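2-Keto-3-deoxy-(6-phospho-)gluconate aldolase (Thermoproteus tenax, PDB 2R91) is an aldolase of the dihydrodipicolinate synthetase family, built as a closed eight-stranded TIM barrel and assembled from four copies of the chain. Local coordinates at residues 26-31 with 197-202; 181-186 with 219-224; 72-77 with 100-105. All coordinates share one frame; numbering follows the deposited sequence.

Interaction 1: 26-31 with 197-202; sequences KNITSK and SANYLP
Ile28, in the last turn of helix 18-30, and Lys31, just beyond its end, present their flanks to the loop that follows the last barrel strand and to Pro202, the first residue of helix 202-213. Ile28 meets both the loop and the proline. Its CG1 sits between the backbone N and the carbonyl carbon (chi1 73°), which sets CG2 beside the backbone N, where it meets the backbone oxygen of Asn199 (CG2 to O 3.6 Å). The other branch ends with CD1 4.0 Å from Ala198 O, while the trunk of the side chain rests on the proline ring, Ile28 CB lying 4.2 Å from Pro202 CG. Before the chain turns out of the helix, Ser30 OG donates to Asn27 O (2.6 Å) on a lone pair in the carbonyl plane, an additional tie within the last turn. Lys31 then closes the contact by its root: CB is 3.7 Å from Pro202 CG, and Pro202 CB approaches Lys31 O at 3.9 Å. Beyond CG the lysine chain runs extended and leaves the proline behind, carrying NZ to Gln251 of helix 239-251, whose OE1 also accepts from Asn27 ND2. On the loop side the Asn199 amide is engaged elsewhere: ND2 bonds Ser196 O and Pro6 O, and OD1 accepts from His24 NE2 and Ile8 N. Leu201 N, bonded to Ser197 O at 2.8 Å, keeps the loop wound up to the helix start. Across the two segments the chemistry is therefore that of aliphatic carbon against a proline ring and carbonyl oxygens. Ala198 O and Asn199 O are buried by it without a polar partner in the model, so helix 18-30 is joined to the start of helix 202-213 by shape and burial.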
loop_
_atom_site.group_PDB
_atom_site.type_symbol
_atom_site.label_atom_id
_atom_site.label_comp_id
_atom_site.label_asym_id
_atom_site.label_seq_id
_atom_site.Cartn_x
_atom_site.Cartn_y
_atom_site.Cartn_z
ATOM N N LYS A 26 -12.574 26.966 25.894
ATOM C CA LYS A 26 -12.064 28.126 26.604
ATOM C C LYS A 26 -10.781 27.781 27.376
ATOM O O LYS A 26 -9.863 28.596 27.456
ATOM C CB LYS A 26 -13.150 28.691 27.525
ATOM C CG LYS A 26 -14.309 29.344 26.716
ATOM C CD LYS A 26 -15.570 29.536 27.601
ATOM C CE LYS A 26 -16.818 29.861 26.761
ATOM N NZ LYS A 26 -18.063 29.745 27.604
ATOM N N ASN A 27 -10.721 26.576 27.935
ATOM C CA ASN A 27 -9.469 26.115 28.552
ATOM C C ASN A 27 -8.312 26.048 27.550
ATOM O O ASN A 27 -7.247 26.656 27.739
ATOM C CB ASN A 27 -9.644 24.746 29.213
ATOM C CG ASN A 27 -8.336 24.221 29.801
ATOM O OD1 ASN A 27 -7.763 24.855 30.685
ATOM N ND2 ASN A 27 -7.839 23.090 29.288
ATOM N N ILE A 28 -8.500 25.329 26.451
ATOM C CA ILE A 28 -7.341 25.140 25.572
ATOM C C ILE A 28 -6.912 26.435 24.887
ATOM O O ILE A 28 -5.734 26.654 24.634
ATOM C CB ILE A 28 -7.542 23.948 24.586
ATOM C CG1 ILE A 28 -8.546 24.310 23.470
ATOM C CG2 ILE A 28 -7.981 22.698 25.375
ATOM C CD1 ILE A 28 -8.941 23.090 22.548
ATOM N N THR A 29 -7.848 27.329 24.582
ATOM C CA THR A 29 -7.429 28.599 23.982
ATOM C C THR A 29 -6.701 29.471 25.034
ATOM O O THR A 29 -5.865 30.292 24.684
ATOM C CB THR A 29 -8.609 29.391 23.335
ATOM O OG1 THR A 29 -9.626 29.567 24.310
ATOM C CG2 THR A 29 -9.213 28.617 22.142
ATOM N N SER A 30 -6.994 29.278 26.316
ATOM C CA SER A 30 -6.226 29.969 27.349
ATOM C C SER A 30 -4.774 29.459 27.468
ATOM O O SER A 30 -3.897 30.147 28.011
ATOM C CB SER A 30 -6.910 29.883 28.707
ATOM O OG SER A 30 -6.627 28.647 29.350
ATOM N N LYS A 31 -4.535 28.248 26.965
ATOM C CA LYS A 31 -3.253 27.582 27.111
ATOM C C LYS A 31 -2.446 27.560 25.830
ATOM O O LYS A 31 -1.481 26.805 25.728
ATOM C CB LYS A 31 -3.451 26.166 27.649
ATOM C CG LYS A 31 -3.913 26.166 29.095
ATOM C CD LYS A 31 -3.874 24.804 29.728
ATOM C CE LYS A 31 -4.428 24.858 31.121
ATOM N NZ LYS A 31 -4.270 23.561 31.816
ATOM N N SER A 197 -3.344 16.515 19.698
ATOM C CA SER A 197 -2.874 16.735 21.069
ATOM C C SER A 197 -3.086 18.168 21.598
ATOM O O SER A 197 -2.922 18.414 22.797
ATOM C CB SER A 197 -1.373 16.381 21.206
ATOM O OG SER A 197 -0.607 17.152 20.313
ATOM N N ALA A 198 -3.428 19.119 20.733
ATOM C CA ALA A 198 -3.845 20.431 21.259
ATOM C C ALA A 198 -5.091 20.317 22.140
ATOM O O ALA A 198 -5.375 21.219 22.919
ATOM C CB ALA A 198 -4.046 21.456 20.143
ATOM N N ASN A 199 -5.830 19.219 22.020
ATOM C CA ASN A 199 -6.933 18.984 22.944
ATOM C C ASN A 199 -6.485 18.736 24.374
ATOM O O ASN A 199 -7.091 19.241 25.306
ATOM C CB ASN A 199 -7.799 17.800 22.507
ATOM C CG ASN A 199 -8.665 18.145 21.331
ATOM O OD1 ASN A 199 -9.678 18.833 21.489
ATOM N ND2 ASN A 199 -8.246 17.727 20.138
ATOM N N TYR A 200 -5.466 17.885 24.545
ATOM C CA TYR A 200 -5.112 17.421 25.894
ATOM C C TYR A 200 -3.833 18.020 26.450
ATOM O O TYR A 200 -3.684 18.077 27.661
ATOM C CB TYR A 200 -5.079 15.887 25.975
ATOM C CG TYR A 200 -4.295 15.165 24.875
ATOM C CD1 TYR A 200 -2.933 14.897 25.017
ATOM C CD2 TYR A 200 -4.946 14.673 23.737
ATOM C CE1 TYR A 200 -2.226 14.193 24.012
ATOM C CE2 TYR A 200 -4.262 13.979 22.743
ATOM C CZ TYR A 200 -2.899 13.729 22.899
ATOM O OH TYR A 200 -2.219 13.045 21.911
ATOM N N LEU A 201 -2.921 18.457 25.581
ATOM C CA LEU A 201 -1.659 19.066 26.022
ATOM C C LEU A 201 -1.268 20.290 25.215
ATOM O O LEU A 201 -0.152 20.372 24.678
ATOM C CB LEU A 201 -0.493 18.022 26.026
ATOM C CG LEU A 201 -0.540 17.093 27.228
ATOM C CD1 LEU A 201 0.335 15.828 27.012
ATOM C CD2 LEU A 201 -0.127 17.869 28.499
ATOM N N PRO A 202 -2.178 21.291 25.146
ATOM C CA PRO A 202 -1.852 22.507 24.404
ATOM C C PRO A 202 -0.588 23.163 24.966
ATOM O O PRO A 202 0.168 23.757 24.212
ATOM C CB PRO A 202 -3.093 23.421 24.665
ATOM C CG PRO A 202 -3.743 22.867 25.919
ATOM C CD PRO A 202 -3.524 21.350 25.751
#

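Interaction 2: 181-186 with 219-224; sequences LVFASF and RARSLQ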
loop_
_atom_site.group_PDB
_atom_site.type_symbol
_atom_site.label_atom_id
_atom_site.label_comp_id
_atom_site.label_asym_id
_atom_site.label_seq_id
_atom_site.Cartn_x
_atom_site.Cartn_y
_atom_site.Cartn_z
ATOM N N LEU A 181 4.797 15.286 14.088
ATOM C CA LEU A 181 5.511 16.326 13.320
ATOM C C LEU A 181 5.346 17.773 13.831
ATOM O O LEU A 181 5.631 18.730 13.098
ATOM C CB LEU A 181 5.165 16.263 11.816
ATOM C CG LEU A 181 5.614 15.013 11.048
ATOM C CD1 LEU A 181 5.032 14.962 9.626
ATOM C CD2 LEU A 181 7.187 14.959 11.029
ATOM N N VAL A 182 4.893 17.951 15.068
ATOM C CA VAL A 182 4.728 19.314 15.613
ATOM C C VAL A 182 6.054 20.090 15.654
ATOM O O VAL A 182 6.186 21.196 15.131
ATOM C CB VAL A 182 4.085 19.275 17.007
ATOM C CG1 VAL A 182 4.123 20.660 17.668
ATOM C CG2 VAL A 182 2.586 18.772 16.891
ATOM N N PHE A 183 7.035 19.487 16.311
ATOM C CA PHE A 183 8.395 20.018 16.324
ATOM C C PHE A 183 8.888 20.323 14.909
ATOM O O PHE A 183 9.233 21.465 14.595
ATOM C CB PHE A 183 9.287 19.022 17.095
ATOM C CG PHE A 183 10.749 19.116 16.788
ATOM C CD1 PHE A 183 11.402 20.343 16.766
ATOM C CD2 PHE A 183 11.489 17.947 16.598
ATOM C CE1 PHE A 183 12.792 20.418 16.491
ATOM C CE2 PHE A 183 12.877 18.006 16.335
ATOM C CZ PHE A 183 13.518 19.213 16.295
ATOM N N ALA A 184 8.893 19.322 14.041
ATOM C CA ALA A 184 9.376 19.487 12.684
ATOM C C ALA A 184 8.650 20.589 11.890
ATOM O O ALA A 184 9.282 21.366 11.161
ATOM C CB ALA A 184 9.302 18.166 11.939
ATOM N N SER A 185 7.325 20.652 12.025
ATOM C CA SER A 185 6.546 21.734 11.368
ATOM C C SER A 185 6.997 23.142 11.776
ATOM O O SER A 185 7.126 24.020 10.941
ATOM C CB SER A 185 5.054 21.571 11.711
ATOM O OG SER A 185 4.579 20.336 11.230
ATOM N N PHE A 186 7.163 23.386 13.066
ATOM C CA PHE A 186 7.684 24.699 13.499
ATOM C C PHE A 186 9.114 24.947 12.996
ATOM O O PHE A 186 9.462 26.053 12.530
ATOM C CB PHE A 186 7.595 24.821 15.006
ATOM C CG PHE A 186 6.164 24.876 15.531
ATOM C CD1 PHE A 186 5.212 25.713 14.938
ATOM C CD2 PHE A 186 5.793 24.114 16.627
ATOM C CE1 PHE A 186 3.879 25.759 15.445
ATOM C CE2 PHE A 186 4.486 24.150 17.134
ATOM C CZ PHE A 186 3.540 24.985 16.538
ATOM N N ARG A 219 15.419 20.895 23.456
ATOM C CA ARG A 219 14.211 20.896 24.297
ATOM C C ARG A 219 12.937 20.562 23.463
ATOM O O ARG A 219 12.071 19.782 23.890
ATOM C CB ARG A 219 14.028 22.251 25.013
ATOM C CG ARG A 219 12.660 22.389 25.688
ATOM C CD ARG A 219 12.582 23.589 26.643
ATOM N NE ARG A 219 11.278 23.677 27.311
ATOM C CZ ARG A 219 10.951 23.036 28.432
ATOM N NH1 ARG A 219 11.821 22.239 29.047
ATOM N NH2 ARG A 219 9.733 23.180 28.941
ATOM N N ALA A 220 12.818 21.196 22.308
ATOM C CA ALA A 220 11.677 20.955 21.389
ATOM C C ALA A 220 11.583 19.479 21.028
ATOM O O ALA A 220 10.505 18.870 21.082
ATOM C CB ALA A 220 11.840 21.764 20.108
ATOM N N ARG A 221 12.728 18.903 20.634
ATOM C CA ARG A 221 12.768 17.497 20.289
ATOM C C ARG A 221 12.436 16.596 21.477
ATOM O O ARG A 221 11.731 15.604 21.343
ATOM C CB ARG A 221 14.149 17.124 19.729
ATOM C CG ARG A 221 14.204 15.716 19.157
ATOM C CD ARG A 221 15.456 15.577 18.281
ATOM N NE ARG A 221 16.668 15.681 19.087
ATOM C CZ ARG A 221 17.832 16.151 18.632
ATOM N NH1 ARG A 221 17.962 16.567 17.376
ATOM N NH2 ARG A 221 18.880 16.178 19.433
ATOM N N SER A 222 12.952 16.931 22.649
ATOM C CA SER A 222 12.637 16.171 23.839
ATOM C C SER A 222 11.137 16.194 24.198
ATOM O O SER A 222 10.564 15.164 24.558
ATOM C CB SER A 222 13.433 16.700 25.026
ATOM O OG SER A 222 13.031 15.986 26.189
ATOM N N LEU A 223 10.528 17.377 24.138
ATOM C CA LEU A 223 9.078 17.512 24.344
ATOM C C LEU A 223 8.312 16.681 23.303
ATOM O O LEU A 223 7.380 15.978 23.646
ATOM C CB LEU A 223 8.659 18.991 24.247
ATOM C CG LEU A 223 9.169 19.879 25.395
ATOM C CD1 LEU A 223 8.775 21.311 25.155
ATOM C CD2 LEU A 223 8.634 19.376 26.735
ATOM N N GLN A 224 8.717 16.783 22.043
ATOM C CA GLN A 224 8.143 15.936 20.983
ATOM C C GLN A 224 8.166 14.439 21.294
ATOM O O GLN A 224 7.173 13.707 21.074
ATOM C CB GLN A 224 8.825 16.203 19.646
ATOM C CG GLN A 224 8.247 15.339 18.479
ATOM C CD GLN A 224 6.820 15.752 18.129
ATOM O OE1 GLN A 224 5.847 15.035 18.410
ATOM N NE2 GLN A 224 6.695 16.900 17.533
#
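Helix 182-187, which follows the seventh barrel strand, packs here on the long helix 217-237 of the C-terminal helical region, with Phe183 as the side chain between them. The axes of the two short segments run roughly antiparallel, at 149°, and approach to 9.6 Å. Phe183 CG is anti to the backbone N (chi1 158°), which lays the ring flat against the backbone of the longer helix: Arg221 N stands 4.1 Å above the centre of one face. At the rim, Phe183 CD1 touches Ala220 CB at 3.7 Å, and Phe183 CE2 meets Arg221 CB at the same distance of 3.7 Å. The arginine lies alongside the ring and points the same way, its guanidinium plane steeply turned against it. Gln224 adds its CB, 3.8 Å from Phe183 CB. Within the shorter helix, Ser185 N and Ser185 OG grip Leu181 O from opposite faces of its plane, the OG bond being 2.7 Å long. Val212 of helix 202-213 and Val188 of the second subunit also pack on Phe183. The arrangement is antiparallel helix packing around an aromatic residue, joining the outer layer of a TIM barrel to the C-terminal helices of this family.

Interaction 3: 72-77 with 100-105; sequences ASLNAD and YYFPRL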
loop_
_atom_site.group_PDB
_atom_site.type_symbol
_atom_site.label_atom_id
_atom_site.label_comp_id
_atom_site.label_asym_id
_atom_site.label_seq_id
_atom_site.Cartn_x
_atom_site.Cartn_y
_atom_site.Cartn_z
ATOM N N ALA A 72 -17.203 18.807 5.019
ATOM C CA ALA A 72 -17.436 17.742 4.050
ATOM C C ALA A 72 -18.696 16.925 4.354
ATOM O O ALA A 72 -19.002 16.630 5.499
ATOM C CB ALA A 72 -16.255 16.787 3.973
ATOM N N SER A 73 -19.379 16.527 3.297
ATOM C CA SER A 73 -20.486 15.581 3.404
ATOM C C SER A 73 -20.513 14.768 2.140
ATOM O O SER A 73 -20.178 15.278 1.078
ATOM C CB SER A 73 -21.818 16.321 3.543
ATOM O OG SER A 73 -22.875 15.374 3.576
ATOM N N LEU A 74 -20.971 13.513 2.224
ATOM C CA LEU A 74 -21.153 12.719 1.011
ATOM C C LEU A 74 -22.477 13.046 0.268
ATOM O O LEU A 74 -22.801 12.443 -0.761
ATOM C CB LEU A 74 -20.989 11.214 1.294
ATOM C CG LEU A 74 -19.584 10.828 1.819
ATOM C CD1 LEU A 74 -19.481 9.306 2.002
ATOM C CD2 LEU A 74 -18.464 11.287 0.888
ATOM N N ASN A 75 -23.192 14.047 0.757
ATOM C CA ASN A 75 -24.173 14.766 -0.040
ATOM C C ASN A 75 -23.616 16.178 -0.191
ATOM O O ASN A 75 -23.645 16.945 0.755
ATOM C CB ASN A 75 -25.512 14.827 0.681
ATOM C CG ASN A 75 -26.545 15.683 -0.073
ATOM O OD1 ASN A 75 -26.216 16.338 -1.059
ATOM N ND2 ASN A 75 -27.809 15.626 0.366
ATOM N N ALA A 76 -23.112 16.504 -1.370
ATOM C CA ALA A 76 -22.319 17.727 -1.548
ATOM C C ALA A 76 -23.116 19.007 -1.278
ATOM O O ALA A 76 -22.556 20.002 -0.863
ATOM C CB ALA A 76 -21.711 17.754 -2.948
ATOM N N ASP A 77 -24.437 18.978 -1.492
ATOM C CA ASP A 77 -25.293 20.135 -1.161
ATOM C C ASP A 77 -25.175 20.476 0.319
ATOM O O ASP A 77 -25.300 21.633 0.716
ATOM C CB ASP A 77 -26.775 19.808 -1.445
ATOM C CG ASP A 77 -27.084 19.715 -2.924
ATOM O OD1 ASP A 77 -26.530 20.517 -3.717
ATOM O OD2 ASP A 77 -27.905 18.828 -3.285
ATOM N N TYR A 100 -14.669 11.325 0.215
ATOM C CA TYR A 100 -14.060 10.128 0.790
ATOM C C TYR A 100 -14.960 8.892 0.596
ATOM O O TYR A 100 -15.984 8.947 -0.108
ATOM C CB TYR A 100 -13.758 10.365 2.287
ATOM C CG TYR A 100 -14.942 10.956 3.076
ATOM C CD1 TYR A 100 -15.854 10.121 3.718
ATOM C CD2 TYR A 100 -15.116 12.337 3.199
ATOM C CE1 TYR A 100 -16.949 10.648 4.445
ATOM C CE2 TYR A 100 -16.191 12.867 3.917
ATOM C CZ TYR A 100 -17.102 12.011 4.530
ATOM O OH TYR A 100 -18.152 12.524 5.250
ATOM N N TYR A 101 -14.540 7.779 1.183
ATOM C CA TYR A 101 -15.169 6.470 1.023
ATOM C C TYR A 101 -15.092 5.851 -0.409
ATOM O O TYR A 101 -14.472 4.815 -0.612
ATOM C CB TYR A 101 -16.647 6.442 1.555
ATOM C CG TYR A 101 -17.132 5.039 1.411
ATOM C CD1 TYR A 101 -16.697 4.063 2.305
ATOM C CD2 TYR A 101 -17.917 4.648 0.317
ATOM C CE1 TYR A 101 -17.072 2.720 2.156
ATOM C CE2 TYR A 101 -18.261 3.295 0.123
ATOM C CZ TYR A 101 -17.852 2.353 1.070
ATOM O OH TYR A 101 -18.140 1.025 0.926
ATOM N N PHE A 102 -15.729 6.492 -1.392
ATOM C CA PHE A 102 -15.848 5.927 -2.729
ATOM C C PHE A 102 -14.511 5.861 -3.433
ATOM O O PHE A 102 -13.847 6.874 -3.565
ATOM C CB PHE A 102 -16.855 6.730 -3.563
ATOM C CG PHE A 102 -18.262 6.705 -2.979
ATOM C CD1 PHE A 102 -19.080 5.595 -3.170
ATOM C CD2 PHE A 102 -18.734 7.760 -2.211
ATOM C CE1 PHE A 102 -20.371 5.553 -2.593
ATOM C CE2 PHE A 102 -19.988 7.733 -1.637
ATOM C CZ PHE A 102 -20.823 6.628 -1.828
ATOM N N PRO A 103 -14.100 4.660 -3.856
ATOM C CA PRO A 103 -12.828 4.530 -4.571
ATOM C C PRO A 103 -13.006 5.018 -5.994
ATOM O O PRO A 103 -14.081 4.889 -6.580
ATOM C CB PRO A 103 -12.553 3.004 -4.559
ATOM C CG PRO A 103 -13.545 2.407 -3.591
ATOM C CD PRO A 103 -14.736 3.352 -3.622
ATOM N N ARG A 104 -11.977 5.629 -6.540
ATOM C CA ARG A 104 -11.979 5.914 -7.957
ATOM C C ARG A 104 -13.106 6.839 -8.451
ATOM O O ARG A 104 -13.647 6.633 -9.533
ATOM C CB ARG A 104 -11.979 4.595 -8.749
ATOM C CG ARG A 104 -10.670 3.787 -8.609
ATOM C CD ARG A 104 -10.748 2.495 -9.444
ATOM N NE ARG A 104 -11.853 1.650 -8.982
ATOM C CZ ARG A 104 -11.728 0.382 -8.598
ATOM N NH1 ARG A 104 -10.548 -0.236 -8.667
ATOM N NH2 ARG A 104 -12.805 -0.275 -8.180
ATOM N N LEU A 105 -13.435 7.865 -7.676
ATOM C CA LEU A 105 -14.126 9.015 -8.230
ATOM C C LEU A 105 -13.168 9.620 -9.269
ATOM O O LEU A 105 -11.967 9.375 -9.214
ATOM C CB LEU A 105 -14.448 10.018 -7.119
ATOM C CG LEU A 105 -15.383 9.475 -6.015
ATOM C CD1 LEU A 105 -15.658 10.528 -4.987
ATOM C CD2 LEU A 105 -16.710 8.988 -6.589
HETATM O O HOH W 1 -20.023 14.372 7.068
#
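Leu74 and Tyr100 carry the tight part of this contact between the loops that follow the third and fourth barrel strands. Leu74 CD2 stands almost exactly over the middle of the phenol ring, 3.8 Å from its centroid and 6° off the normal, a CH-pi contact; CG lies over the same face toward the rim, 3.7 Å from Tyr100 CE1. The same CD2 also rests on Tyr100 O at 3.6 Å. Leu74 CD1 stays near the Tyr100 rim and also meets Phe102 CE2 at 4.0 Å, so this branch bridges the two rings. Tyr100 has its CG between the backbone N and the carbonyl carbon (chi1 49°), which swings the ring back toward residues 72-74, and Ala72 CB comes in at the edge of that ring, close to its plane, 3.9 Å from CE2. A gamma turn centred on Tyr101 shapes the loop, Phe102 N donating to Tyr100 O at 2.8 Å; the Tyr101 hydroxyl hydrogen-bonds Thr41 of the third subunit. Across that interface Tyr100 and Tyr101 each form an edge-to-face pair with the other tyrosine of that subunit, consistent with the tyrosines that interlock across the dimer interface in dihydrodipicolinate synthases. The polar border is looser. A water donates to Ala72 O and lies 3.2 Å from Tyr100 OH, linking the two loops at the hydroxyl end of the tyrosine. Beside it Ser73, pointing away, forms an ST turn with Asn75 N and also bonds Glu78, and Asn75 caps helix 76-88. Across the segments, then, carbon packing over one ring face and at its edge probably fixes the tyrosine ring, while its hydroxyl is linked to the facing backbone through water, next to the subunit interface.

How the interactions relate
All three contacts belong to the helices and loops around one closed eight-stranded barrel. Interactions 1 and 2 are neighbours, their centres 17 Å apart and their nearest atoms about 5 Å; their segments alternate along the chain, and helices 202-213 and 217-237 lie near both. Interaction 3 lies across the chain's centre from them, its centre 31 Å from that of interaction 1 and 34 Å from that of interaction 2. In sequence it is nested within the span closed by interaction 1 and ends before interaction 2 begins. Interaction 1 joins helix 18-30 to the loop after the last barrel strand, whereas interactions 2 and 3 border different neighbouring subunits of the tetramer.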